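Local coordinates for protein leucine aminopeptidase (Legionella pneumophila, PDB 5GNE) that probably acts as a zinc-dependent metalloaminopeptidase that removes amino acids from the N terminus of peptides, at residues Glu7-Val12 / Phe35-Ile40; Asn60-Ile65 / Gly241-Gly246; Thr133-Ala138 / Lys167-Ser172; Lys283-Lys288 / Asp317-Thr322. One frame throughout, in Å; residues are numbered along the deposited sequence.

Contact 1 of 4, residues Glu7-Val12 / Phe35-Ile40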
# COMPACT_ATOMS: atom_id res chain seq x y z
N GLU A 7 -13.43 -20.19 -8.88
CA GLU A 7 -12.11 -20.07 -9.46
C GLU A 7 -11.62 -18.66 -9.53
O GLU A 7 -12.33 -17.76 -9.98
CB GLU A 7 -12.05 -20.66 -10.86
CG GLU A 7 -12.00 -22.15 -10.86
CD GLU A 7 -11.28 -22.67 -12.07
OE1 GLU A 7 -11.82 -22.50 -13.19
OE2 GLU A 7 -10.17 -23.21 -11.89
N ASP A 8 -10.38 -18.47 -9.12
CA ASP A 8 -9.76 -17.18 -9.20
C ASP A 8 -9.14 -17.02 -10.57
O ASP A 8 -8.62 -17.98 -11.15
CB ASP A 8 -8.70 -17.00 -8.12
CG ASP A 8 -9.28 -17.11 -6.73
OD1 ASP A 8 -9.84 -16.10 -6.26
OD2 ASP A 8 -9.20 -18.20 -6.12
N ARG A 9 -9.22 -15.81 -11.09
CA ARG A 9 -8.52 -15.51 -12.30
C ARG A 9 -7.39 -14.56 -11.97
O ARG A 9 -7.61 -13.44 -11.48
CB ARG A 9 -9.46 -14.94 -13.36
CG ARG A 9 -10.50 -15.97 -13.80
CD ARG A 9 -11.37 -15.46 -14.95
NE ARG A 9 -12.38 -14.52 -14.50
CZ ARG A 9 -13.29 -13.99 -15.30
NH1 ARG A 9 -13.27 -14.31 -16.59
NH2 ARG A 9 -14.20 -13.15 -14.82
N ILE A 10 -6.17 -15.01 -12.21
CA ILE A 10 -4.99 -14.26 -11.78
C ILE A 10 -3.97 -14.21 -12.89
O ILE A 10 -3.98 -15.04 -13.80
CB ILE A 10 -4.32 -14.88 -10.54
CG1 ILE A 10 -3.74 -16.26 -10.86
CG2 ILE A 10 -5.30 -15.05 -9.40
CD1 ILE A 10 -3.05 -16.87 -9.65
N ILE A 11 -3.09 -13.21 -12.80
CA ILE A 11 -2.00 -13.07 -13.74
C ILE A 11 -0.70 -13.39 -13.01
O ILE A 11 -0.44 -12.87 -11.93
CB ILE A 11 -1.97 -11.67 -14.35
CG1 ILE A 11 -3.21 -11.50 -15.25
CG2 ILE A 11 -0.69 -11.44 -15.16
CD1 ILE A 11 -3.41 -10.08 -15.68
N VAL A 12 0.07 -14.31 -13.57
CA VAL A 12 1.36 -14.72 -13.01
C VAL A 12 2.48 -14.71 -14.03
O VAL A 12 2.26 -14.83 -15.21
CB VAL A 12 1.27 -16.12 -12.43
CG1 VAL A 12 0.26 -16.12 -11.27
CG2 VAL A 12 0.85 -17.09 -13.53
N PHE A 35 -2.28 -15.58 -18.00
CA PHE A 35 -3.56 -15.24 -17.40
C PHE A 35 -4.31 -16.55 -17.18
O PHE A 35 -4.62 -17.26 -18.14
CB PHE A 35 -4.36 -14.29 -18.31
CG PHE A 35 -5.74 -13.96 -17.79
CD1 PHE A 35 -5.95 -13.71 -16.45
CD2 PHE A 35 -6.82 -13.84 -18.67
CE1 PHE A 35 -7.21 -13.37 -15.97
CE2 PHE A 35 -8.11 -13.52 -18.20
CZ PHE A 35 -8.31 -13.28 -16.86
N ILE A 36 -4.55 -16.90 -15.92
CA ILE A 36 -5.05 -18.24 -15.63
C ILE A 36 -6.24 -18.27 -14.69
O ILE A 36 -6.53 -17.33 -13.96
CB ILE A 36 -3.96 -19.14 -15.01
CG1 ILE A 36 -3.48 -18.56 -13.68
CG2 ILE A 36 -2.79 -19.32 -15.97
CD1 ILE A 36 -2.51 -19.52 -12.90
N ALA A 37 -6.93 -19.40 -14.73
CA ALA A 37 -7.97 -19.67 -13.76
C ALA A 37 -7.52 -20.84 -12.91
O ALA A 37 -7.11 -21.89 -13.42
CB ALA A 37 -9.30 -19.98 -14.46
N ILE A 38 -7.57 -20.65 -11.60
CA ILE A 38 -7.05 -21.64 -10.68
C ILE A 38 -7.79 -21.44 -9.35
O ILE A 38 -7.98 -20.32 -8.89
CB ILE A 38 -5.50 -21.52 -10.50
CG1 ILE A 38 -4.94 -22.76 -9.78
CG2 ILE A 38 -5.08 -20.23 -9.77
CD1 ILE A 38 -3.45 -22.70 -9.57
N PRO A 39 -8.26 -22.54 -8.76
CA PRO A 39 -8.94 -22.35 -7.49
C PRO A 39 -7.89 -22.36 -6.39
O PRO A 39 -7.31 -23.40 -6.08
CB PRO A 39 -9.89 -23.55 -7.43
CG PRO A 39 -9.30 -24.58 -8.38
CD PRO A 39 -8.14 -23.96 -9.11
N ILE A 40 -7.61 -21.18 -5.85
CA ILE A 40 -6.59 -21.04 -4.83
C ILE A 40 -7.04 -21.65 -3.50
O ILE A 40 -7.94 -21.13 -2.84
CB ILE A 40 -6.24 -19.56 -4.62
CG1 ILE A 40 -5.76 -18.96 -5.94
CG2 ILE A 40 -5.19 -19.42 -3.49
CD1 ILE A 40 -5.51 -17.47 -5.88
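Ile10 and Ile36 face each other across two neighbouring antiparallel strands, 8-13 and 33-38, which form the middle of the four-stranded N-terminal sheet. Their side chains cross obliquely, with Ile10 CG1 3.6 Å from Ile36 CG1. The strand register puts both on one face of the sheet. In both, CG1 sits between the backbone N and the carbonyl carbon (chi1 66° and 62°), which turns each CG1 toward the other. Ile10 CD1 reaches on to Ile38 CG2, and Val12 CG2 meets Ile36 CD1 at about a right angle. Tyr17 and Leu20 of helix 14-20 pack on this face.

The other face carries Arg9, Ile11, Phe35 and Ala37. The Phe35 ring comes up against the first strand, where its CE1 is 3.8 Å from Arg9 CB and its CD1 is 3.7 Å from Ile11 CG1. Both approach the ring obliquely. Ile10 O lies at the ring edge, near its plane. The guanidinium of Arg9 leads away from the pair and is hydrogen-bonded to Thr68 O and Asn70 OD1. Leu78 of helix 75-81 also touches Phe35.

Ile10 and Ile36 form a hydrogen-bonded pair, with Ile10 N 2.9 Å from Ile36 O and Ile36 N 2.9 Å from Ile10 O. Asp8 and Ile38 make the next such pair. Past the end of strand 33-38, Ile40 is crossed at about a right angle by Asp8. Asp8 OD1 forms a salt bridge with Lys167. Asp8 OD2 accepts a weak hydrogen bond from Ile40 N at 3.4 Å and also lies 3.5 Å from Ile40 CG1.

Contact 2 of 4, residues Asn60-Ile65 / Gly241-Gly246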
# COMPACT_ATOMS: atom_id res chain seq x y z
N ASN A 60 -4.39 -10.52 -8.70
CA ASN A 60 -5.73 -11.02 -8.91
C ASN A 60 -6.48 -10.11 -9.86
O ASN A 60 -6.59 -8.93 -9.62
CB ASN A 60 -6.50 -11.15 -7.60
CG ASN A 60 -7.79 -11.94 -7.78
OD1 ASN A 60 -8.58 -11.65 -8.67
ND2 ASN A 60 -7.99 -12.96 -6.96
N ALA A 61 -7.01 -10.68 -10.94
CA ALA A 61 -7.62 -9.88 -12.00
C ALA A 61 -9.04 -9.46 -11.68
O ALA A 61 -9.56 -8.54 -12.33
CB ALA A 61 -7.61 -10.62 -13.29
N GLU A 62 -9.67 -10.11 -10.72
CA GLU A 62 -11.09 -9.85 -10.45
C GLU A 62 -11.50 -8.38 -10.37
O GLU A 62 -12.53 -8.01 -10.90
CB GLU A 62 -11.54 -10.58 -9.19
CG GLU A 62 -13.05 -10.61 -9.08
CD GLU A 62 -13.55 -11.41 -7.89
OE1 GLU A 62 -13.86 -10.82 -6.82
OE2 GLU A 62 -13.67 -12.64 -8.03
N PRO A 63 -10.70 -7.52 -9.71
CA PRO A 63 -11.18 -6.14 -9.70
C PRO A 63 -11.23 -5.51 -11.09
O PRO A 63 -11.95 -4.56 -11.26
CB PRO A 63 -10.14 -5.41 -8.84
CG PRO A 63 -9.58 -6.48 -7.96
CD PRO A 63 -9.52 -7.69 -8.83
N TYR A 64 -10.48 -6.03 -12.06
CA TYR A 64 -10.50 -5.45 -13.39
C TYR A 64 -11.63 -6.01 -14.28
O TYR A 64 -12.10 -5.34 -15.20
CB TYR A 64 -9.14 -5.64 -14.10
CG TYR A 64 -7.96 -5.00 -13.37
CD1 TYR A 64 -7.56 -3.71 -13.67
CD2 TYR A 64 -7.26 -5.69 -12.37
CE1 TYR A 64 -6.49 -3.14 -13.03
CE2 TYR A 64 -6.18 -5.12 -11.72
CZ TYR A 64 -5.81 -3.84 -12.06
OH TYR A 64 -4.74 -3.24 -11.41
N ILE A 65 -12.07 -7.23 -14.01
CA ILE A 65 -13.01 -7.91 -14.90
C ILE A 65 -14.29 -8.40 -14.23
O ILE A 65 -15.24 -8.79 -14.92
CB ILE A 65 -12.33 -9.09 -15.60
CG1 ILE A 65 -11.83 -10.12 -14.58
CG2 ILE A 65 -11.19 -8.62 -16.44
CD1 ILE A 65 -11.18 -11.30 -15.27
N GLY A 241 -2.74 -11.37 -3.80
CA GLY A 241 -2.62 -10.80 -5.13
C GLY A 241 -3.13 -9.38 -5.26
O GLY A 241 -3.73 -9.01 -6.28
N LEU A 242 -2.94 -8.59 -4.21
CA LEU A 242 -3.26 -7.16 -4.23
C LEU A 242 -4.73 -6.87 -4.46
O LEU A 242 -5.10 -5.79 -4.92
CB LEU A 242 -2.44 -6.42 -5.30
CG LEU A 242 -0.96 -6.80 -5.43
CD1 LEU A 242 -0.26 -5.91 -6.47
CD2 LEU A 242 -0.26 -6.76 -4.10
N ILE A 243 -5.60 -7.81 -4.11
CA ILE A 243 -7.00 -7.66 -4.49
C ILE A 243 -7.73 -6.53 -3.73
O ILE A 243 -8.61 -5.89 -4.31
CB ILE A 243 -7.78 -9.00 -4.35
CG1 ILE A 243 -9.16 -8.88 -5.03
CG2 ILE A 243 -7.89 -9.42 -2.91
CD1 ILE A 243 -10.04 -10.13 -4.97
N GLY A 244 -7.35 -6.26 -2.48
CA GLY A 244 -8.00 -5.17 -1.75
C GLY A 244 -7.88 -3.81 -2.44
O GLY A 244 -8.92 -3.17 -2.75
N SER A 245 -6.65 -3.38 -2.74
CA SER A 245 -6.43 -2.12 -3.44
C SER A 245 -7.01 -2.15 -4.86
O SER A 245 -7.35 -1.11 -5.42
CB SER A 245 -4.94 -1.78 -3.53
OG SER A 245 -4.17 -2.88 -3.97
N GLY A 246 -7.08 -3.33 -5.46
CA GLY A 246 -7.81 -3.52 -6.71
C GLY A 246 -9.19 -2.92 -6.60
O GLY A 246 -9.56 -1.98 -7.32
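The flat amide of Asn60 lies alongside Ile243, whose CD1 is 4.0 Å from both Asn60 CG and Asn60 ND2. CG of Asn60 is swung opposite its backbone N (chi1 -169°), and the two side chains run side by side in the same direction. On its oxygen side the amide is held in place. Asn60 OD1 accepts from Glu62 N at 2.8 Å, in the carbonyl plane, a capping bond to the turn that leads into the helix. The Tyr64 ring has Ala61 O at its edge, in plane, and its hydroxyl is hydrogen-bonded to Asn320 OD1.

The Pro63 ring crosses Ile243 at about a right angle, with Pro63 CG 3.8 Å from Ile243 CG1. Its other neighbour is bare backbone: Pro63 CB is 3.5 Å from Gly246 C. Gly246 has no side chain, so the proline packs directly on the main chain of helix 243-254.

One hydrogen bond crosses between the segments. Asn60 N reaches Gly241 O at 2.9 Å, almost straight at 179° and on a lone pair in the carbonyl plane. The bond pairs a buried backbone N-H with a buried carbonyl. It ties the N-terminal region to the chain just after the zinc ligand Glu239.

Contact 3 of 4, residues Thr133-Ala138 / Lys167-Ser172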
# COMPACT_ATOMS: atom_id res chain seq x y z
N THR A 133 -9.75 -11.83 13.28
CA THR A 133 -8.81 -10.80 13.69
C THR A 133 -8.48 -9.86 12.54
O THR A 133 -8.41 -8.66 12.74
CB THR A 133 -7.50 -11.39 14.24
OG1 THR A 133 -7.07 -12.46 13.39
CG2 THR A 133 -7.72 -11.92 15.64
N GLY A 134 -8.31 -10.42 11.35
CA GLY A 134 -8.12 -9.62 10.15
C GLY A 134 -9.23 -8.61 9.93
O GLY A 134 -8.98 -7.48 9.52
N VAL A 135 -10.46 -9.00 10.22
CA VAL A 135 -11.61 -8.10 10.14
C VAL A 135 -11.54 -7.03 11.23
O VAL A 135 -11.78 -5.85 10.98
CB VAL A 135 -12.94 -8.88 10.23
CG1 VAL A 135 -14.13 -7.93 10.37
CG2 VAL A 135 -13.09 -9.82 9.03
N GLU A 136 -11.21 -7.44 12.45
CA GLU A 136 -11.08 -6.49 13.55
C GLU A 136 -10.07 -5.41 13.24
O GLU A 136 -10.33 -4.23 13.51
CB GLU A 136 -10.68 -7.21 14.83
CG GLU A 136 -11.81 -7.96 15.45
CD GLU A 136 -11.39 -9.00 16.46
OE1 GLU A 136 -10.18 -9.07 16.78
OE2 GLU A 136 -12.27 -9.75 16.95
N ALA A 137 -8.95 -5.80 12.65
CA ALA A 137 -7.90 -4.83 12.38
C ALA A 137 -8.46 -3.72 11.50
O ALA A 137 -8.25 -2.53 11.77
CB ALA A 137 -6.69 -5.50 11.76
N ALA A 138 -9.24 -4.10 10.50
CA ALA A 138 -9.83 -3.12 9.60
C ALA A 138 -10.80 -2.24 10.36
O ALA A 138 -10.76 -1.02 10.23
CB ALA A 138 -10.51 -3.81 8.43
N LYS A 167 -14.87 -12.48 -2.00
CA LYS A 167 -13.86 -13.49 -1.75
C LYS A 167 -13.27 -13.43 -0.35
O LYS A 167 -12.81 -14.45 0.15
CB LYS A 167 -12.73 -13.37 -2.79
CG LYS A 167 -13.26 -13.08 -4.18
CD LYS A 167 -12.16 -13.01 -5.21
CE LYS A 167 -12.14 -14.26 -6.09
NZ LYS A 167 -11.06 -14.24 -7.15
N PHE A 168 -13.25 -12.25 0.25
CA PHE A 168 -12.60 -12.07 1.55
C PHE A 168 -13.40 -11.22 2.53
O PHE A 168 -13.80 -10.10 2.21
CB PHE A 168 -11.21 -11.48 1.35
CG PHE A 168 -10.25 -12.41 0.65
CD1 PHE A 168 -9.68 -13.48 1.33
CD2 PHE A 168 -9.97 -12.26 -0.70
CE1 PHE A 168 -8.80 -14.36 0.68
CE2 PHE A 168 -9.10 -13.13 -1.35
CZ PHE A 168 -8.51 -14.18 -0.67
N ILE A 169 -13.61 -11.73 3.74
CA ILE A 169 -14.41 -11.02 4.73
C ILE A 169 -13.77 -9.71 5.21
O ILE A 169 -14.45 -8.82 5.71
CB ILE A 169 -14.74 -11.92 5.95
CG1 ILE A 169 -13.47 -12.54 6.54
CG2 ILE A 169 -15.72 -13.01 5.58
CD1 ILE A 169 -13.71 -13.23 7.88
N GLN A 170 -12.46 -9.59 5.08
CA GLN A 170 -11.79 -8.37 5.50
C GLN A 170 -11.99 -7.25 4.47
O GLN A 170 -11.62 -7.39 3.31
CB GLN A 170 -10.30 -8.64 5.72
CG GLN A 170 -9.47 -7.44 6.09
CD GLN A 170 -7.99 -7.74 6.03
OE1 GLN A 170 -7.45 -8.01 4.96
NE2 GLN A 170 -7.33 -7.70 7.16
N PRO A 171 -12.57 -6.12 4.90
CA PRO A 171 -12.77 -5.02 3.95
C PRO A 171 -11.59 -4.06 3.96
O PRO A 171 -10.81 -4.05 4.92
CB PRO A 171 -14.00 -4.31 4.51
CG PRO A 171 -13.84 -4.47 5.95
CD PRO A 171 -13.16 -5.81 6.20
N SER A 172 -11.48 -3.25 2.91
CA SER A 172 -10.55 -2.13 2.94
C SER A 172 -11.20 -0.96 3.66
O SER A 172 -12.42 -0.89 3.75
CB SER A 172 -10.19 -1.73 1.51
OG SER A 172 -9.34 -2.70 0.94
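This is a helix-on-sheet contact. Gly134, Val135 and Ala138 of helix 132-151 rest on Ile169, Gln170 and Pro171, around the corner at Ile169 that leads into strand 170-177, in the mixed eight-stranded sheet of the M28 peptidase fold. Helix and strand segments run in nearly the same direction, 26° apart, and their axes come within 7.3 Å. Gly134 and Ala138 on the helix are small, which allows the close approach.

Val135 and Ile169 cross at about a right angle. Val135 CG2 touches both CG1 and CD1 of Ile169, 3.7 Å from CD1. Further along the helix, Ala138 CB sits 3.5 Å from Pro171 O and 4.0 Å from Pro171 CD.

Gln170 supplies the polar grip. Its CG is opposite the backbone N (chi1 177°), and the extended chain passes alongside the peptide of Gly134. The amide is bonded at both ends: OE1 accepts from Ala237 N, next in sequence to Glu238, a zinc-binding residue that does not bind zinc in this model, and NE2 also donates to Arg127 O. Gln170 thus connects the helix to the neighbourhood of the metal site. Gln170 NE2 donates to Gly134 O at 2.9 Å, from above the carbonyl plane, while the acceptor stays in the plane of the glutamine amide.

Contact 4 of 4, residues Lys283-Lys288 / Asp317-Thr322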
# COMPACT_ATOMS: atom_id res chain seq x y z
N LYS A 283 11.93 2.13 -8.42
CA LYS A 283 11.95 2.78 -9.73
C LYS A 283 11.08 2.12 -10.80
O LYS A 283 10.93 2.68 -11.88
CB LYS A 283 13.37 2.93 -10.27
CG LYS A 283 14.48 2.16 -9.60
CD LYS A 283 15.78 2.50 -10.34
CE LYS A 283 17.02 1.88 -9.72
NZ LYS A 283 18.19 1.98 -10.66
N ASP A 284 10.52 0.94 -10.54
CA ASP A 284 9.57 0.40 -11.51
C ASP A 284 8.12 0.48 -11.03
O ASP A 284 7.82 0.42 -9.83
CB ASP A 284 9.97 -1.03 -11.94
CG ASP A 284 10.33 -1.93 -10.78
OD1 ASP A 284 9.51 -2.08 -9.86
OD2 ASP A 284 11.45 -2.50 -10.80
N TYR A 285 7.21 0.63 -11.98
CA TYR A 285 5.80 0.64 -11.68
C TYR A 285 5.40 1.81 -10.78
O TYR A 285 4.44 1.73 -10.03
CB TYR A 285 5.37 -0.69 -11.06
CG TYR A 285 4.86 -1.66 -12.09
CD1 TYR A 285 3.51 -1.66 -12.45
CD2 TYR A 285 5.71 -2.55 -12.72
CE1 TYR A 285 3.03 -2.53 -13.41
CE2 TYR A 285 5.23 -3.42 -13.68
CZ TYR A 285 3.89 -3.41 -14.02
OH TYR A 285 3.41 -4.28 -14.97
N VAL A 286 6.15 2.91 -10.89
CA VAL A 286 5.90 4.16 -10.17
C VAL A 286 6.04 5.30 -11.16
O VAL A 286 6.55 5.10 -12.25
CB VAL A 286 6.86 4.39 -8.99
CG1 VAL A 286 6.59 3.39 -7.87
CG2 VAL A 286 8.31 4.26 -9.46
N ASP A 287 5.57 6.48 -10.80
CA ASP A 287 5.77 7.69 -11.60
C ASP A 287 7.15 8.24 -11.34
O ASP A 287 7.51 8.49 -10.19
CB ASP A 287 4.73 8.76 -11.26
CG ASP A 287 4.77 9.94 -12.20
OD1 ASP A 287 5.21 11.04 -11.79
OD2 ASP A 287 4.35 9.78 -13.35
N LYS A 288 7.93 8.45 -12.40
CA LYS A 288 9.29 8.95 -12.24
C LYS A 288 9.28 10.38 -11.74
O LYS A 288 10.05 10.70 -10.85
CB LYS A 288 10.05 8.87 -13.57
CG LYS A 288 11.53 9.31 -13.57
CD LYS A 288 12.43 8.48 -12.68
CE LYS A 288 13.91 8.93 -12.74
NZ LYS A 288 14.59 8.67 -14.06
N ASP A 317 0.57 -2.56 -3.49
CA ASP A 317 -0.70 -1.96 -3.90
C ASP A 317 -0.55 -0.83 -4.92
O ASP A 317 -1.48 -0.57 -5.68
CB ASP A 317 -1.47 -1.48 -2.67
CG ASP A 317 -1.78 -2.63 -1.72
OD1 ASP A 317 -2.51 -3.54 -2.16
OD2 ASP A 317 -1.29 -2.63 -0.56
N HIS A 318 0.60 -0.15 -4.91
CA HIS A 318 0.86 0.92 -5.86
C HIS A 318 0.60 0.46 -7.30
O HIS A 318 0.11 1.24 -8.12
CB HIS A 318 2.29 1.44 -5.71
CG HIS A 318 3.35 0.44 -6.04
ND1 HIS A 318 3.55 -0.70 -5.30
CD2 HIS A 318 4.26 0.41 -7.05
CE1 HIS A 318 4.53 -1.40 -5.83
NE2 HIS A 318 4.98 -0.75 -6.89
N VAL A 319 0.87 -0.81 -7.56
CA VAL A 319 0.66 -1.43 -8.87
C VAL A 319 -0.77 -1.27 -9.38
O VAL A 319 -0.98 -1.02 -10.57
CB VAL A 319 1.07 -2.93 -8.82
CG1 VAL A 319 0.51 -3.73 -9.98
CG2 VAL A 319 2.60 -3.03 -8.79
N ASN A 320 -1.75 -1.43 -8.52
CA ASN A 320 -3.13 -1.21 -8.95
C ASN A 320 -3.41 0.25 -9.35
O ASN A 320 -4.15 0.52 -10.31
CB ASN A 320 -4.09 -1.68 -7.88
CG ASN A 320 -4.20 -3.20 -7.84
OD1 ASN A 320 -4.32 -3.84 -8.88
ND2 ASN A 320 -4.11 -3.79 -6.65
N TRP A 321 -2.80 1.19 -8.65
CA TRP A 321 -2.94 2.57 -9.07
C TRP A 321 -2.26 2.84 -10.43
O TRP A 321 -2.88 3.44 -11.32
CB TRP A 321 -2.37 3.52 -7.99
CG TRP A 321 -3.19 3.54 -6.73
CD1 TRP A 321 -2.95 2.82 -5.60
CD2 TRP A 321 -4.41 4.29 -6.47
NE1 TRP A 321 -3.93 3.07 -4.64
CE2 TRP A 321 -4.83 3.97 -5.15
CE3 TRP A 321 -5.17 5.20 -7.22
CZ2 TRP A 321 -5.97 4.52 -4.56
CZ3 TRP A 321 -6.33 5.76 -6.63
CH2 TRP A 321 -6.72 5.41 -5.32
N THR A 322 -1.00 2.45 -10.61
CA THR A 322 -0.34 2.78 -11.85
C THR A 322 -1.02 2.04 -13.02
O THR A 322 -1.10 2.58 -14.11
CB THR A 322 1.17 2.53 -11.84
OG1 THR A 322 1.49 1.24 -12.37
CG2 THR A 322 1.70 2.65 -10.46
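Tyr285 leans against the helix 318-323, and its side chain meets Val319 and Thr322. The ring lies obliquely to both. Tyr285 CD1 is 4.0 Å from Val319 CG2. The Tyr285 backbone, with positive phi, points CB at the helix; chi1 of -94°, off the staggered values, then sets the ring. Tyrosine and threonine side chains cross at about a right angle. Thr322 CG2 comes 2.9 Å from Tyr285 O, too close to be trusted. With the Thr322 chi1 of 94° also off the staggered values, the placing of its CG2 and OG1 is doubtful, and so is the 3.5 Å from Thr322 OG1 to Tyr285 CD1.

His318 points its ring at the loop, with CG held between the backbone N and the carbonyl carbon (chi1 65°). Tyr285 O lies at the edge of this ring, near its plane, 3.3 Å from His318 CD2. Val286 CG1 also nears that carbon, at 3.9 Å, but obliquely. Within the helix, Val319 CG2 lies above one face of the imidazole, offset toward the rim. Tyr330 meets the same ring. No hydrogen bond joins the two segments; the contact rests on van der Waals packing.

The loop follows strand 279-282, and the helix lies near the metal centre. His318 is about 7 Å, side chain to side chain, from Asp266, a ligand in the two-zinc site of this M28 peptidase.

Overall arrangement
From the N terminus, contact 1 comes first and closes a short loop, pairing the two central strands of the N-terminal sheet. Contact 2 then closes a very long loop, from residue 65 to 241, fastening that N-terminal part to the peptidase core. Contact 3 closes its own shorter loop, 138 to 167, within that of contact 2, and joins a helix to the large mixed sheet. Contact 4, last and in series, closes another, 288 to 317, joining a loop to helix 318-323. Cross-links knit them together. Arg9 O probably bonds to Ala61 N between contacts 1 and 2. Lys167 of contact 3 bridges to Asp8 and Glu62. Ser245 and Tyr64 of contact 2 probably bond to Asp317 and Asn320 of contact 4.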